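Local coordinates for K5 lyase (Enterobacteria phage k1-5, PDB 2X3H), which probably cleaves the K5 capsular polysaccharide (heparosan) by beta-elimination, as a trimeric phage tail-spike lyase with a parallel beta-helix, at residues Pro514-Thr517 with Gly518-Ala521; Ser148-Thr152 with Asp153-Gly157. All coordinates share one frame; numbering follows the deposited sequence.

How the interactions relate
Interactions 1 and 2 lie on opposite sides of the centre of a long chain. Their centres are about 91 Å apart, and their nearest atoms about 80 Å, so they do not touch. Interaction 2 comes first in sequence and closes a turn between two strands of the beta-helix, with its centre about 31 Å from that of the chain. Interaction 1 is a bend near the C-terminus, about 64 Å from the chain centre on the other side. Both use a hydroxyl-hydroxyl hydrogen bond three residues apart. Their settings differ: residues 514-521 are in contact with both other subunits, whereas residues 148-157 touch neighbouring coils of their own chain.

Interaction 1. Residues Pro514-Thr517 with Gly518-Ala521; sequences PDST and GTYA
The backbone bends back between Pro514 and Tyr520, whose CA atoms are 6.7 Å apart, and it turns through Gly518 with a positive phi of 67°. Across the mouth of the bend, Pro514 CB meets Tyr520 CB at 4.1 Å. This is a light apolar touch, made at the base of the tyrosine. The ring itself leads away, because CG of Tyr520 stands anti to the backbone N (chi1 -161°). Its hydroxyl reaches Gly508 O of the third subunit. Further round the bend, Ser516 OG and Thr519 OG1 share a hydrogen bond of 2.9 Å, and either could donate. Both oxygens sit between their own backbone N and carbonyl carbon, with chi1 near +60°, which turns the two hydroxyls toward each other. The methyl CG2 of Thr519 lies 3.5 Å from Thr517 O.

The bend joins strand 511-514, the last of a five-stranded antiparallel sheet, to strand 521-522. Ala521, at the start of strand 521-522, pairs in parallel beta ladders with strands of both other subunits, so that pairing crosses the subunit interfaces of the tail-spike trimer.

A water bridges the backbone inside the bend. It donates to Ser516 O at 2.7 Å and accepts from Tyr520 N at 2.9 Å, spanning a gap that the two backbone groups do not bridge directly. Thr517 points its CB bond away from the second arm, and its OG1 takes a hydrogen bond from Ala528 N of the second subunit. Trp529 of the same subunit packs on both Pro514 and Tyr520.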
ATOM      1  N   PRO A 514     -52.288  17.086 -26.240  1.00  5.65           N
ATOM      2  CA  PRO A 514     -52.444  15.846 -25.485  1.00  5.54           C
ATOM      3  C   PRO A 514     -52.081  14.657 -26.389  1.00  5.89           C
ATOM      4  O   PRO A 514     -52.105  14.793 -27.616  1.00  7.51           O
ATOM      5  CB  PRO A 514     -53.932  15.846 -25.153  1.00  6.44           C
ATOM      6  CG  PRO A 514     -54.555  16.569 -26.337  1.00  6.04           C
ATOM      7  CD  PRO A 514     -53.573  17.618 -26.735  1.00  5.85           C
ATOM      8  N   ASP A 515     -51.736  13.510 -25.795  1.00  6.61           N
ATOM      9  CA  ASP A 515     -51.363  12.330 -26.592  1.00  7.93           C
ATOM     10  C   ASP A 515     -52.524  11.812 -27.433  1.00  8.87           C
ATOM     11  O   ASP A 515     -52.319  11.212 -28.504  1.00  9.32           O
ATOM     12  CB  ASP A 515     -50.862  11.207 -25.683  1.00  8.52           C
ATOM     13  CG  ASP A 515     -51.909  10.768 -24.685  1.00 10.49           C
ATOM     14  OD1 ASP A 515     -52.071  11.452 -23.650  1.00  8.94           O
ATOM     15  OD2 ASP A 515     -52.600   9.759 -24.962  1.00 12.02           O
ATOM     16  N   SER A 516     -53.740  12.014 -26.936  1.00  8.45           N
ATOM     17  CA  SER A 516     -54.923  11.534 -27.648  1.00  9.85           C
ATOM     18  C   SER A 516     -55.995  12.611 -27.656  1.00  9.64           C
ATOM     19  O   SER A 516     -56.023  13.474 -26.775  1.00  9.42           O
ATOM     20  CB  SER A 516     -55.421  10.214 -27.060  1.00 12.31           C
ATOM     21  OG  SER A 516     -55.974  10.389 -25.771  1.00 15.56           O
ATOM     22  N   THR A 517     -56.848  12.578 -28.675  1.00  8.48           N
ATOM     23  CA  THR A 517     -57.819  13.661 -28.880  1.00  8.02           C
ATOM     24  C   THR A 517     -59.118  13.489 -28.100  1.00  7.77           C
ATOM     25  O   THR A 517     -59.595  12.371 -27.911  1.00  8.39           O
ATOM     26  CB  THR A 517     -58.144  13.880 -30.368  1.00  8.33           C
ATOM     27  OG1 THR A 517     -58.700  15.182 -30.517  1.00  8.95           O
ATOM     28  CG2 THR A 517     -59.159  12.849 -30.884  1.00  7.61           C
ATOM     29  N   GLY A 518     -59.673  14.608 -27.631  1.00  8.11           N
ATOM     30  CA  GLY A 518     -60.981  14.602 -26.972  1.00 10.30           C
ATOM     31  C   GLY A 518     -61.095  13.888 -25.632  1.00 10.66           C
ATOM     32  O   GLY A 518     -62.201  13.496 -25.230  1.00 12.08           O
ATOM     33  N   THR A 519     -59.984  13.745 -24.913  1.00 10.87           N
ATOM     34  CA  THR A 519     -59.992  12.981 -23.658  1.00 10.95           C
ATOM     35  C   THR A 519     -59.384  13.694 -22.450  1.00 10.73           C
ATOM     36  O   THR A 519     -59.590  13.249 -21.317  1.00 13.15           O
ATOM     37  CB  THR A 519     -59.253  11.646 -23.805  1.00 11.86           C
ATOM     38  OG1 THR A 519     -57.895  11.898 -24.172  1.00 12.35           O
ATOM     39  CG2 THR A 519     -59.931  10.751 -24.871  1.00 12.46           C
ATOM     40  N   TYR A 520     -58.627  14.764 -22.690  1.00  8.27           N
ATOM     41  CA  TYR A 520     -57.879  15.448 -21.621  1.00  6.88           C
ATOM     42  C   TYR A 520     -58.343  16.885 -21.493  1.00  6.09           C
ATOM     43  O   TYR A 520     -58.477  17.577 -22.507  1.00  5.47           O
ATOM     44  CB  TYR A 520     -56.373  15.411 -21.916  1.00  6.90           C
ATOM     45  CG  TYR A 520     -55.525  15.663 -20.677  1.00  6.84           C
ATOM     46  CD1 TYR A 520     -55.303  14.648 -19.750  1.00  6.74           C
ATOM     47  CD2 TYR A 520     -54.974  16.920 -20.419  1.00  6.48           C
ATOM     48  CE1 TYR A 520     -54.538  14.859 -18.614  1.00  6.15           C
ATOM     49  CE2 TYR A 520     -54.207  17.145 -19.272  1.00  6.49           C
ATOM     50  CZ  TYR A 520     -54.002  16.111 -18.374  1.00  6.61           C
ATOM     51  OH  TYR A 520     -53.254  16.307 -17.226  1.00  6.83           O
ATOM     52  N   ALA A 521     -58.577  17.330 -20.253  1.00  5.83           N
ATOM     53  CA  ALA A 521     -59.119  18.678 -19.995  1.00  6.25           C
ATOM     54  C   ALA A 521     -58.095  19.657 -19.418  1.00  6.24           C
ATOM     55  O   ALA A 521     -57.153  19.243 -18.741  1.00  6.30           O
ATOM     56  CB  ALA A 521     -60.312  18.600 -19.070  1.00  6.76           C
TER
HETATM   57  O   HOH W   1     -57.509  15.237 -25.307  1.00  7.04           O

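Interaction 2. Residues Ser148-Thr152 with Asp153-Gly157; sequences SNKAT and DTTQG
Lys150 crosses to Thr155 and Gly157 with its whole side chain. Beyond CG the chain is fully extended. It slides past Thr155 in the opposite direction, with Lys150 CB 3.9 Å from Thr155 CB. Its NZ donates to Gly157 O at 2.9 Å, in the carbonyl plane and on a lone pair. A second bond runs to Thr155 O at 3.2 Å, where NZ stands above the carbonyl plane. Lys179 O also accepts from NZ, so the ammonium is gripped by several backbone carbonyls.

Ala151 adds little; its CB lies 4.2 Å from Thr155 OG1. Thr152 then begins a type I beta turn that ends at Thr155. The turn bond from Thr155 N to Thr152 O is long, 3.3 Å. Thr152 OG1 accepts from Thr154 N at 3.0 Å (N-H...O angle 152°), which is an ST turn. With chi1 at 80°, this oxygen sits between its own backbone N and carbonyl carbon, near Thr154 N, and it also bonds to Thr155 OG1 at 2.8 Å. The two threonine side chains cross at about a right angle.

The loop links strands 144-147 and 160-163 of the parallel beta-helix. It is stacked between loops of neighbouring coils. Backbone bonds tie Ala151 to Ser126 and Gln156 to Gly128, between strands 119-123 and 131-134. Others tie Thr155 and Gly157 to Thr181, between strands 168-178 and 182-183.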
ATOM      1  N   SER A 148      12.742 -29.258  18.251  1.00 11.20           N
ATOM      2  CA  SER A 148      11.977 -29.805  19.367  1.00 12.36           C
ATOM      3  C   SER A 148      11.911 -31.337  19.249  1.00 12.27           C
ATOM      4  O   SER A 148      12.156 -31.888  18.174  1.00 12.14           O
ATOM      5  CB  SER A 148      10.584 -29.146  19.395  1.00 14.10           C
ATOM      6  OG  SER A 148       9.777 -29.631  20.445  1.00 16.80           O
ATOM      7  N   ASN A 149      11.588 -32.010  20.366  1.00 12.37           N
ATOM      8  CA  ASN A 149      11.458 -33.471  20.381  1.00 12.13           C
ATOM      9  C   ASN A 149      10.366 -33.899  21.357  1.00 11.61           C
ATOM     10  O   ASN A 149      10.604 -34.722  22.252  1.00 12.65           O
ATOM     11  CB  ASN A 149      12.783 -34.131  20.766  1.00 12.40           C
ATOM     12  CG  ASN A 149      13.797 -34.084  19.651  1.00 11.92           C
ATOM     13  OD1 ASN A 149      13.617 -34.714  18.604  1.00 12.96           O
ATOM     14  ND2 ASN A 149      14.876 -33.331  19.864  1.00 12.20           N
ATOM     15  N   LYS A 150       9.177 -33.331  21.194  1.00 10.81           N
ATOM     16  CA  LYS A 150       8.079 -33.534  22.135  1.00 11.22           C
ATOM     17  C   LYS A 150       7.528 -34.963  22.065  1.00 11.86           C
ATOM     18  O   LYS A 150       7.501 -35.566  20.998  1.00 12.08           O
ATOM     19  CB  LYS A 150       6.958 -32.521  21.858  1.00 11.21           C
ATOM     20  CG  LYS A 150       7.284 -31.113  22.348  1.00 11.19           C
ATOM     21  CD  LYS A 150       6.149 -30.136  22.059  1.00 10.98           C
ATOM     22  CE  LYS A 150       6.410 -28.793  22.711  1.00 10.78           C
ATOM     23  NZ  LYS A 150       5.309 -27.823  22.354  1.00 10.17           N
ATOM     24  N   ALA A 151       7.100 -35.495  23.209  1.00 13.84           N
ATOM     25  CA  ALA A 151       6.533 -36.852  23.265  1.00 15.27           C
ATOM     26  C   ALA A 151       5.229 -37.038  22.477  1.00 15.51           C
ATOM     27  O   ALA A 151       5.011 -38.092  21.870  1.00 16.28           O
ATOM     28  CB  ALA A 151       6.321 -37.279  24.722  1.00 16.18           C
ATOM     29  N   THR A 152       4.350 -36.037  22.506  1.00 15.99           N
ATOM     30  CA  THR A 152       3.040 -36.175  21.882  1.00 15.47           C
ATOM     31  C   THR A 152       2.639 -34.916  21.133  1.00 15.31           C
ATOM     32  O   THR A 152       3.222 -33.848  21.337  1.00 14.35           O
ATOM     33  CB  THR A 152       1.927 -36.438  22.923  1.00 16.09           C
ATOM     34  OG1 THR A 152       1.534 -35.204  23.534  1.00 16.85           O
ATOM     35  CG2 THR A 152       2.384 -37.407  24.009  1.00 16.69           C
ATOM     36  N   ASP A 153       1.613 -35.055  20.294  1.00 15.74           N
ATOM     37  CA  ASP A 153       1.029 -33.941  19.546  1.00 15.59           C
ATOM     38  C   ASP A 153       0.219 -32.977  20.415  1.00 15.75           C
ATOM     39  O   ASP A 153      -0.317 -31.994  19.901  1.00 14.33           O
ATOM     40  CB  ASP A 153       0.148 -34.472  18.407  1.00 17.40           C
ATOM     41  CG  ASP A 153       0.953 -34.956  17.218  1.00 18.78           C
ATOM     42  OD1 ASP A 153       1.969 -34.313  16.866  1.00 19.29           O
ATOM     43  OD2 ASP A 153       0.557 -35.980  16.615  1.00 20.72           O
ATOM     44  N   THR A 154       0.131 -33.252  21.718  1.00 15.10           N
ATOM     45  CA  THR A 154      -0.542 -32.343  22.653  1.00 16.06           C
ATOM     46  C   THR A 154       0.370 -31.917  23.800  1.00 14.67           C
ATOM     47  O   THR A 154      -0.091 -31.366  24.801  1.00 15.27           O
ATOM     48  CB  THR A 154      -1.857 -32.936  23.212  1.00 17.73           C
ATOM     49  OG1 THR A 154      -1.595 -34.184  23.870  1.00 19.00           O
ATOM     50  CG2 THR A 154      -2.859 -33.154  22.086  1.00 18.75           C
ATOM     51  N   THR A 155       1.664 -32.162  23.640  1.00 13.49           N
ATOM     52  CA  THR A 155       2.652 -31.786  24.650  1.00 12.90           C
ATOM     53  C   THR A 155       2.897 -30.276  24.664  1.00 12.39           C
ATOM     54  O   THR A 155       3.071 -29.669  23.612  1.00 12.90           O
ATOM     55  CB  THR A 155       3.995 -32.496  24.403  1.00 13.44           C
ATOM     56  OG1 THR A 155       3.820 -33.920  24.520  1.00 14.37           O
ATOM     57  CG2 THR A 155       5.033 -32.031  25.413  1.00 13.32           C
ATOM     58  N   GLN A 156       2.911 -29.687  25.858  1.00 12.13           N
ATOM     59  CA  GLN A 156       3.090 -28.234  26.040  1.00 11.91           C
ATOM     60  C   GLN A 156       4.558 -27.830  26.149  1.00 11.50           C
ATOM     61  O   GLN A 156       5.347 -28.472  26.833  1.00 11.84           O
ATOM     62  CB  GLN A 156       2.333 -27.765  27.287  1.00 12.97           C
ATOM     63  CG  GLN A 156       2.616 -26.334  27.730  1.00 13.52           C
ATOM     64  CD  GLN A 156       2.075 -25.284  26.765  1.00 13.95           C
ATOM     65  OE1 GLN A 156       0.992 -25.441  26.198  1.00 14.84           O
ATOM     66  NE2 GLN A 156       2.828 -24.198  26.588  1.00 13.81           N
ATOM     67  N   GLY A 157       4.925 -26.746  25.471  1.00 10.79           N
ATOM     68  CA  GLY A 157       6.273 -26.217  25.576  1.00  9.27           C
ATOM     69  C   GLY A 157       6.570 -25.141  24.542  1.00  9.57           C
ATOM     70  O   GLY A 157       6.179 -25.285  23.378  1.00  9.29           O
TER